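PDB 4HAM: Lmo2241 protein from Listeria monocytogenes, which probably binds DNA as a GntR-family transcription factor through a winged helix-turn-helix domain. Local coordinates for residues Q18-I23 against S56-E61; E61-R64 against I69-K72. All blocks are in the same frame, centred on the assembly; numbering follows the deposited sequence. Where two conformers were deposited one is given.

In the fold
Both contacts belong to the winged helix-turn-helix and share helix 52-64, in GntR relatives the recognition helix. Contact 1 packs its middle, residues 56-61, against helix 15-29 in a buried seam whose centre is about 7 Å from the centre of the chain. Contact 2 joins its last turn, residues 61-64, to strand 68-71 of the wing and lies at the surface, its centre about 14 Å from the chain centre. The two contact centres are about 10 Å apart. Glu61 belongs to both contacts, and Leu62 packs on helix 15-29, its CD2 3.6 Å from Val20 O and its CD1 3.9 Å from Ile23 CB. Core and wing are thus tied to one helix.

Contact 1 of 2, residues Q18-I23 against S56-E61; sequences QIVQKI and SKAYQE
Val20 and Ile19 of helix 15-29 straddle Ala58 of helix 52-64. In Val20, CB sends its two methyls different ways: CG1 stands anti to the backbone N (chi1 171°), which leaves CG2 anti to the carbonyl carbon and carries it across to the other helix. There CG2 lies 3.5 Å from Ala58 O and 3.8 Å from Ala58 CA, with the Ala58 methyl slightly farther off. The same CG2 meets the aliphatic start of Glu61, 3.8 Å from Glu61 CB and 3.9 Å from Glu61 CG, while the Glu61 carboxylate is engaged by Gln65 and Arg64. The Val20 side chain also touches Leu62. Ile19 holds the other flank with its branch methyl, Ile19 CG2, 3.5 Å from Ala58 CB; its side chain also touches Phe44 of helix 41-48. No hydrogen bond joins the two segments. The small methyl of Ala58 lets the backbones close in, Val20 CA and Ala58 CA being 5.4 Å apart, and the local axes approach to 8.7 Å at a crossing angle of -48°. Such a three-helix core, with the first helix packed on the helix-turn-helix pair, is characteristic of the GntR-type winged helix-turn-helix.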
ATOM      1  N   GLN A  18     -11.886  -5.951  -2.101  1.00 24.63           N
ATOM      2  CA  GLN A  18     -12.749  -5.252  -1.160  1.00 19.31           C
ATOM      3  C   GLN A  18     -13.410  -6.268  -0.237  1.00 22.85           C
ATOM      4  O   GLN A  18     -13.488  -6.062   0.982  1.00 21.75           O
ATOM      5  CB  GLN A  18     -13.797  -4.419  -1.912  1.00 18.82           C
ATOM      6  CG  GLN A  18     -13.194  -3.220  -2.611  1.00 22.38           C
ATOM      7  CD  GLN A  18     -14.235  -2.332  -3.262  1.00 26.97           C
ATOM      8  OE1 GLN A  18     -15.238  -1.982  -2.644  1.00 26.29           O
ATOM      9  NE2 GLN A  18     -13.999  -1.965  -4.520  1.00 25.92           N
ATOM     10  N   ILE A  19     -13.854  -7.381  -0.823  1.00 17.38           N
ATOM     11  CA  ILE A  19     -14.454  -8.467  -0.047  1.00 18.47           C
ATOM     12  C   ILE A  19     -13.455  -9.063   0.923  1.00 17.80           C
ATOM     13  O   ILE A  19     -13.773  -9.260   2.098  1.00 18.78           O
ATOM     14  CB  ILE A  19     -15.006  -9.563  -0.966  1.00 17.10           C
ATOM     15  CG1 ILE A  19     -16.159  -8.979  -1.799  1.00 21.02           C
ATOM     16  CG2 ILE A  19     -15.492 -10.763  -0.154  1.00 16.96           C
ATOM     17  CD1 ILE A  19     -16.679  -9.947  -2.854  1.00 23.62           C
ATOM     18  N   VAL A  20     -12.250  -9.351   0.436  1.00 18.32           N
ATOM     19  CA  VAL A  20     -11.196  -9.866   1.316  1.00 21.35           C
ATOM     20  C   VAL A  20     -10.976  -8.911   2.494  1.00 23.06           C
ATOM     21  O   VAL A  20     -10.926  -9.324   3.655  1.00 19.34           O
ATOM     22  CB  VAL A  20      -9.860 -10.038   0.564  1.00 16.95           C
ATOM     23  CG1 VAL A  20      -8.712 -10.362   1.551  1.00 17.70           C
ATOM     24  CG2 VAL A  20      -9.991 -11.115  -0.508  1.00 18.03           C
ATOM     25  N   GLN A  21     -10.872  -7.622   2.198  1.00 19.83           N
ATOM     26  CA  GLN A  21     -10.493  -6.667   3.244  1.00 19.48           C
ATOM     27  C   GLN A  21     -11.624  -6.397   4.231  1.00 21.35           C
ATOM     28  O   GLN A  21     -11.372  -6.165   5.407  1.00 23.70           O
ATOM     29  CB  GLN A  21      -9.953  -5.356   2.649  1.00 18.64           C
ATOM     30  CG  GLN A  21      -8.632  -5.514   1.865  1.00 25.76           C
ATOM     31  CD  GLN A  21      -7.455  -5.871   2.768  1.00 30.01           C
ATOM     32  OE1 GLN A  21      -7.145  -7.047   2.974  1.00 26.46           O
ATOM     33  NE2 GLN A  21      -6.813  -4.855   3.328  1.00 28.26           N
ATOM     34  N   LYS A  22     -12.872  -6.441   3.765  1.00 18.39           N
ATOM     35  CA  LYS A  22     -14.005  -6.257   4.663  1.00 19.13           C
ATOM     36  C   LYS A  22     -14.172  -7.441   5.623  1.00 21.50           C
ATOM     37  O   LYS A  22     -14.440  -7.251   6.810  1.00 19.94           O
ATOM     38  CB  LYS A  22     -15.289  -6.028   3.867  1.00 18.46           C
ATOM     39  CG  LYS A  22     -15.366  -4.641   3.263  1.00 22.76           C
ATOM     40  CD  LYS A  22     -15.743  -3.591   4.321  1.00 27.23           C
ATOM     41  CE  LYS A  22     -15.902  -2.223   3.681  1.00 30.07           C
ATOM     42  NZ  LYS A  22     -16.391  -1.183   4.635  1.00 26.94           N
ATOM     43  N   ILE A  23     -13.994  -8.651   5.107  1.00 19.07           N
ATOM     44  CA  ILE A  23     -14.042  -9.841   5.947  1.00 16.61           C
ATOM     45  C   ILE A  23     -12.941  -9.798   7.004  1.00 17.99           C
ATOM     46  O   ILE A  23     -13.194 -10.059   8.183  1.00 18.49           O
ATOM     47  CB  ILE A  23     -13.947 -11.131   5.123  1.00 18.58           C
ATOM     48  CG1 ILE A  23     -15.178 -11.285   4.238  1.00 23.81           C
ATOM     49  CG2 ILE A  23     -13.801 -12.348   6.054  1.00 19.16           C
ATOM     50  CD1 ILE A  23     -16.453 -11.272   5.009  1.00 29.98           C
ATOM     51  N   SER A  56     -15.720 -16.236  -5.231  1.00 17.91           N
ATOM     52  CA  SER A  56     -14.838 -17.389  -5.132  1.00 20.91           C
ATOM     53  C   SER A  56     -13.378 -16.942  -5.059  1.00 25.46           C
ATOM     54  O   SER A  56     -12.581 -17.467  -4.275  1.00 21.22           O
ATOM     55  CB  SER A  56     -15.057 -18.320  -6.320  1.00 22.71           C
ATOM     56  OG  SER A  56     -14.102 -19.364  -6.323  1.00 28.16           O
ATOM     57  N   LYS A  57     -13.040 -15.941  -5.861  1.00 25.79           N
ATOM     58  CA  LYS A  57     -11.692 -15.386  -5.886  1.00 22.40           C
ATOM     59  C   LYS A  57     -11.323 -14.779  -4.523  1.00 22.05           C
ATOM     60  O   LYS A  57     -10.212 -14.967  -4.018  1.00 21.75           O
ATOM     61  CB  LYS A  57     -11.614 -14.345  -7.000  1.00 25.26           C
ATOM     62  CG  LYS A  57     -10.232 -13.820  -7.316  1.00 32.09           C
ATOM     63  CD  LYS A  57     -10.236 -13.141  -8.689  1.00 39.73           C
ATOM     64  CE  LYS A  57      -9.041 -12.206  -8.852  1.00 47.71           C
ATOM     65  NZ  LYS A  57      -7.842 -12.754  -8.162  1.00 55.66           N
ATOM     66  N   ALA A  58     -12.270 -14.060  -3.925  1.00 19.09           N
ATOM     67  CA  ALA A  58     -12.075 -13.475  -2.610  1.00 17.87           C
ATOM     68  C   ALA A  58     -11.896 -14.542  -1.533  1.00 19.39           C
ATOM     69  O   ALA A  58     -11.022 -14.427  -0.679  1.00 19.24           O
ATOM     70  CB  ALA A  58     -13.267 -12.564  -2.252  1.00 16.77           C
ATOM     71  N   TYR A  59     -12.736 -15.565  -1.566  1.00 17.28           N
ATOM     72  CA  TYR A  59     -12.625 -16.645  -0.580  1.00 18.84           C
ATOM     73  C   TYR A  59     -11.318 -17.418  -0.719  1.00 21.16           C
ATOM     74  O   TYR A  59     -10.735 -17.856   0.279  1.00 20.23           O
ATOM     75  CB  TYR A  59     -13.812 -17.605  -0.692  1.00 18.84           C
ATOM     76  CG  TYR A  59     -15.048 -17.173   0.096  1.00 20.29           C
ATOM     77  CD1 TYR A  59     -15.888 -18.124   0.665  1.00 22.05           C
ATOM     78  CD2 TYR A  59     -15.372 -15.827   0.259  1.00 25.99           C
ATOM     79  CE1 TYR A  59     -17.015 -17.758   1.375  1.00 21.46           C
ATOM     80  CE2 TYR A  59     -16.511 -15.444   0.974  1.00 28.42           C
ATOM     81  CZ  TYR A  59     -17.324 -16.426   1.530  1.00 26.77           C
ATOM     82  OH  TYR A  59     -18.450 -16.087   2.249  1.00 25.21           O
ATOM     83  N   GLN A  60     -10.871 -17.625  -1.953  1.00 20.31           N
ATOM     84  CA  GLN A  60      -9.566 -18.262  -2.177  1.00 23.41           C
ATOM     85  C   GLN A  60      -8.432 -17.440  -1.568  1.00 23.49           C
ATOM     86  O   GLN A  60      -7.495 -17.982  -0.967  1.00 23.63           O
ATOM     87  CB  GLN A  60      -9.298 -18.463  -3.669  1.00 27.51           C
ATOM     88  CG  GLN A  60     -10.129 -19.550  -4.298  1.00 45.04           C
ATOM     89  CD  GLN A  60      -9.785 -19.773  -5.761  1.00 57.40           C
ATOM     90  OE1 GLN A  60      -8.700 -19.407  -6.218  1.00 59.86           O
ATOM     91  NE2 GLN A  60     -10.715 -20.364  -6.506  1.00 63.59           N
ATOM     92  N   GLU A  61      -8.513 -16.126  -1.731  1.00 21.63           N
ATOM     93  CA  GLU A  61      -7.493 -15.236  -1.187  1.00 21.78           C
ATOM     94  C   GLU A  61      -7.564 -15.192   0.346  1.00 20.35           C
ATOM     95  O   GLU A  61      -6.532 -15.214   1.028  1.00 20.83           O
ATOM     96  CB  GLU A  61      -7.613 -13.835  -1.793  1.00 21.80           C
ATOM     97  CG  GLU A  61      -6.587 -12.837  -1.261  1.00 25.18           C
ATOM     98  CD  GLU A  61      -5.144 -13.270  -1.521  1.00 32.26           C
ATOM     99  OE1 GLU A  61      -4.885 -13.991  -2.521  1.00 31.89           O
ATOM    100  OE2 GLU A  61      -4.261 -12.879  -0.723  1.00 31.38           O
TER

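Contact 2 of 2, residues E61-R64 against I69-K72; sequences ELER and ITVK
Glu63, on the last turn of helix 52-64, reaches over to the wing strand and spans Thr70 with both carboxylate oxygens. Its CG is anti to the backbone N (chi1 -172°), and the chain then bends at chi2, which brings the acid group beside the strand. The side chains of Glu63 and Thr70 meet at about a right angle. OE2 accepts the backbone amide: Thr70 N to Glu63 OE2 is 3.2 Å, with a fairly straight N-H...O angle of 164°, yet the amide comes from above the carboxylate plane, 51° out of it. In the conformer given, one of two deposited for Thr70, OE1 faces the hydroxyl, with Thr70 OG1 to Glu63 OE1 at 3.2 Å. Thr76 on the neighbouring strand 75-78 also lies near that hydroxyl, in a weak hydrogen bond, and the hydroxyl contacts remain tentative. So does the van der Waals contact of Thr70 CB, 3.5 Å from Glu63 OE1.

Ile69 approaches the same carboxylate with carbon alone. Although its CB points away from the helix, the chain turns back at chi2 and brings Ile69 CD1 to 3.5 Å from Glu63 OE2, the two side chains slanting past each other. On the sheet side, Ile69 pairs through its backbone with Phe77 and also touches its side chain. Within the helix, Glu61 OE1 offers its syn lone pair to Arg64 NH1 (3.3 Å) in a salt bridge and sits near the guanidinium plane, while Glu61 OE2 is held by Gln65. Glu63 thus clips the C-terminal turn of the probable recognition helix to the first strand of the antiparallel hairpin 68-78, the junction of helix and wing in a winged helix-turn-helix.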
ATOM      1  N   GLU A  61      -8.513 -16.126  -1.731  1.00 21.63           N
ATOM      2  CA  GLU A  61      -7.493 -15.236  -1.187  1.00 21.78           C
ATOM      3  C   GLU A  61      -7.564 -15.192   0.346  1.00 20.35           C
ATOM      4  O   GLU A  61      -6.532 -15.214   1.028  1.00 20.83           O
ATOM      5  CB  GLU A  61      -7.613 -13.835  -1.793  1.00 21.80           C
ATOM      6  CG  GLU A  61      -6.587 -12.837  -1.261  1.00 25.18           C
ATOM      7  CD  GLU A  61      -5.144 -13.270  -1.521  1.00 32.26           C
ATOM      8  OE1 GLU A  61      -4.885 -13.991  -2.521  1.00 31.89           O
ATOM      9  OE2 GLU A  61      -4.261 -12.879  -0.723  1.00 31.38           O
ATOM     10  N   LEU A  62      -8.781 -15.166   0.881  1.00 18.77           N
ATOM     11  CA  LEU A  62      -8.973 -15.255   2.326  1.00 19.77           C
ATOM     12  C   LEU A  62      -8.415 -16.569   2.910  1.00 21.62           C
ATOM     13  O   LEU A  62      -7.821 -16.564   3.976  1.00 22.03           O
ATOM     14  CB  LEU A  62     -10.449 -15.107   2.690  1.00 16.20           C
ATOM     15  CG  LEU A  62     -10.973 -13.671   2.623  1.00 16.56           C
ATOM     16  CD1 LEU A  62     -12.492 -13.661   2.552  1.00 15.88           C
ATOM     17  CD2 LEU A  62     -10.477 -12.905   3.843  1.00 15.11           C
ATOM     18  N   GLU A  63      -8.606 -17.684   2.217  1.00 22.01           N
ATOM     19  CA  GLU A  63      -8.059 -18.958   2.698  1.00 21.07           C
ATOM     20  C   GLU A  63      -6.538 -18.996   2.569  1.00 25.24           C
ATOM     21  O   GLU A  63      -5.843 -19.550   3.420  1.00 25.31           O
ATOM     22  CB  GLU A  63      -8.692 -20.146   1.964  1.00 24.56           C
ATOM     23  CG  GLU A  63      -8.311 -21.501   2.563  1.00 30.47           C
ATOM     24  CD  GLU A  63      -9.408 -22.567   2.443  1.00 42.84           C
ATOM     25  OE1 GLU A  63     -10.367 -22.378   1.663  1.00 50.79           O
ATOM     26  OE2 GLU A  63      -9.311 -23.601   3.139  1.00 45.00           O
ATOM     27  N   ARG A  64      -6.018 -18.401   1.502  1.00 23.10           N
ATOM     28  CA  ARG A  64      -4.578 -18.307   1.323  1.00 26.52           C
ATOM     29  C   ARG A  64      -3.945 -17.563   2.499  1.00 25.97           C
ATOM     30  O   ARG A  64      -2.898 -17.963   3.015  1.00 26.60           O
ATOM     31  CB  ARG A  64      -4.267 -17.587   0.016  1.00 30.05           C
ATOM     32  CG  ARG A  64      -2.805 -17.397  -0.260  1.00 43.16           C
ATOM     33  CD  ARG A  64      -2.617 -16.442  -1.425  1.00 56.78           C
ATOM     34  NE  ARG A  64      -1.216 -16.122  -1.672  1.00 67.04           N
ATOM     35  CZ  ARG A  64      -0.811 -15.147  -2.478  1.00 72.64           C
ATOM     36  NH1 ARG A  64      -1.706 -14.394  -3.103  1.00 72.18           N
ATOM     37  NH2 ARG A  64       0.484 -14.919  -2.658  1.00 75.55           N
ATOM     38  N   ILE A  69     -11.364 -20.907   6.568  1.00 24.38           N
ATOM     39  CA  ILE A  69     -11.055 -22.303   6.282  1.00 24.21           C
ATOM     40  C   ILE A  69     -12.296 -22.968   5.688  1.00 21.65           C
ATOM     41  O   ILE A  69     -13.407 -22.771   6.170  1.00 21.70           O
ATOM     42  CB  ILE A  69     -10.592 -23.055   7.570  1.00 26.69           C
ATOM     43  CG1 ILE A  69     -10.249 -24.513   7.264  1.00 27.93           C
ATOM     44  CG2 ILE A  69     -11.644 -22.960   8.678  1.00 26.78           C
ATOM     45  CD1 ILE A  69      -8.969 -24.685   6.478  1.00 32.09           C
ATOM     46  N   THR A  70     -12.111 -23.752   4.633  0.56 22.32           N
ATOM     47  CA  THR A  70     -13.233 -24.441   4.008  0.56 23.19           C
ATOM     48  C   THR A  70     -13.186 -25.931   4.325  0.56 25.64           C
ATOM     49  O   THR A  70     -12.161 -26.583   4.138  0.56 26.96           O
ATOM     50  CB  THR A  70     -13.254 -24.232   2.476  0.56 26.62           C
ATOM     51  OG1 THR A  70     -13.455 -22.843   2.192  0.56 29.64           O
ATOM     52  CG2 THR A  70     -14.380 -25.031   1.832  0.56 25.48           C
ATOM     53  N   VAL A  71     -14.298 -26.462   4.816  1.00 23.96           N
ATOM     54  CA  VAL A  71     -14.382 -27.873   5.147  1.00 21.63           C
ATOM     55  C   VAL A  71     -15.418 -28.502   4.230  1.00 23.01           C
ATOM     56  O   VAL A  71     -16.605 -28.177   4.310  1.00 22.63           O
ATOM     57  CB  VAL A  71     -14.784 -28.087   6.617  1.00 22.69           C
ATOM     58  CG1 VAL A  71     -14.827 -29.584   6.937  1.00 21.56           C
ATOM     59  CG2 VAL A  71     -13.805 -27.366   7.535  1.00 25.94           C
ATOM     60  N   LYS A  72     -14.967 -29.413   3.375  1.00 26.13           N
ATOM     61  CA  LYS A  72     -15.817 -29.968   2.323  1.00 26.47           C
ATOM     62  C   LYS A  72     -17.109 -30.557   2.866  1.00 32.13           C
ATOM     63  O   LYS A  72     -17.092 -31.400   3.774  1.00 24.00           O
ATOM     64  CB  LYS A  72     -15.070 -31.014   1.513  1.00 32.12           C
ATOM     65  CG  LYS A  72     -15.875 -31.568   0.334  1.00 37.07           C
ATOM     66  CD  LYS A  72     -15.113 -32.692  -0.328  1.00 43.48           C
ATOM     67  CE  LYS A  72     -15.999 -33.551  -1.207  1.00 49.27           C
ATOM     68  NZ  LYS A  72     -15.282 -34.802  -1.610  1.00 57.59           N
TER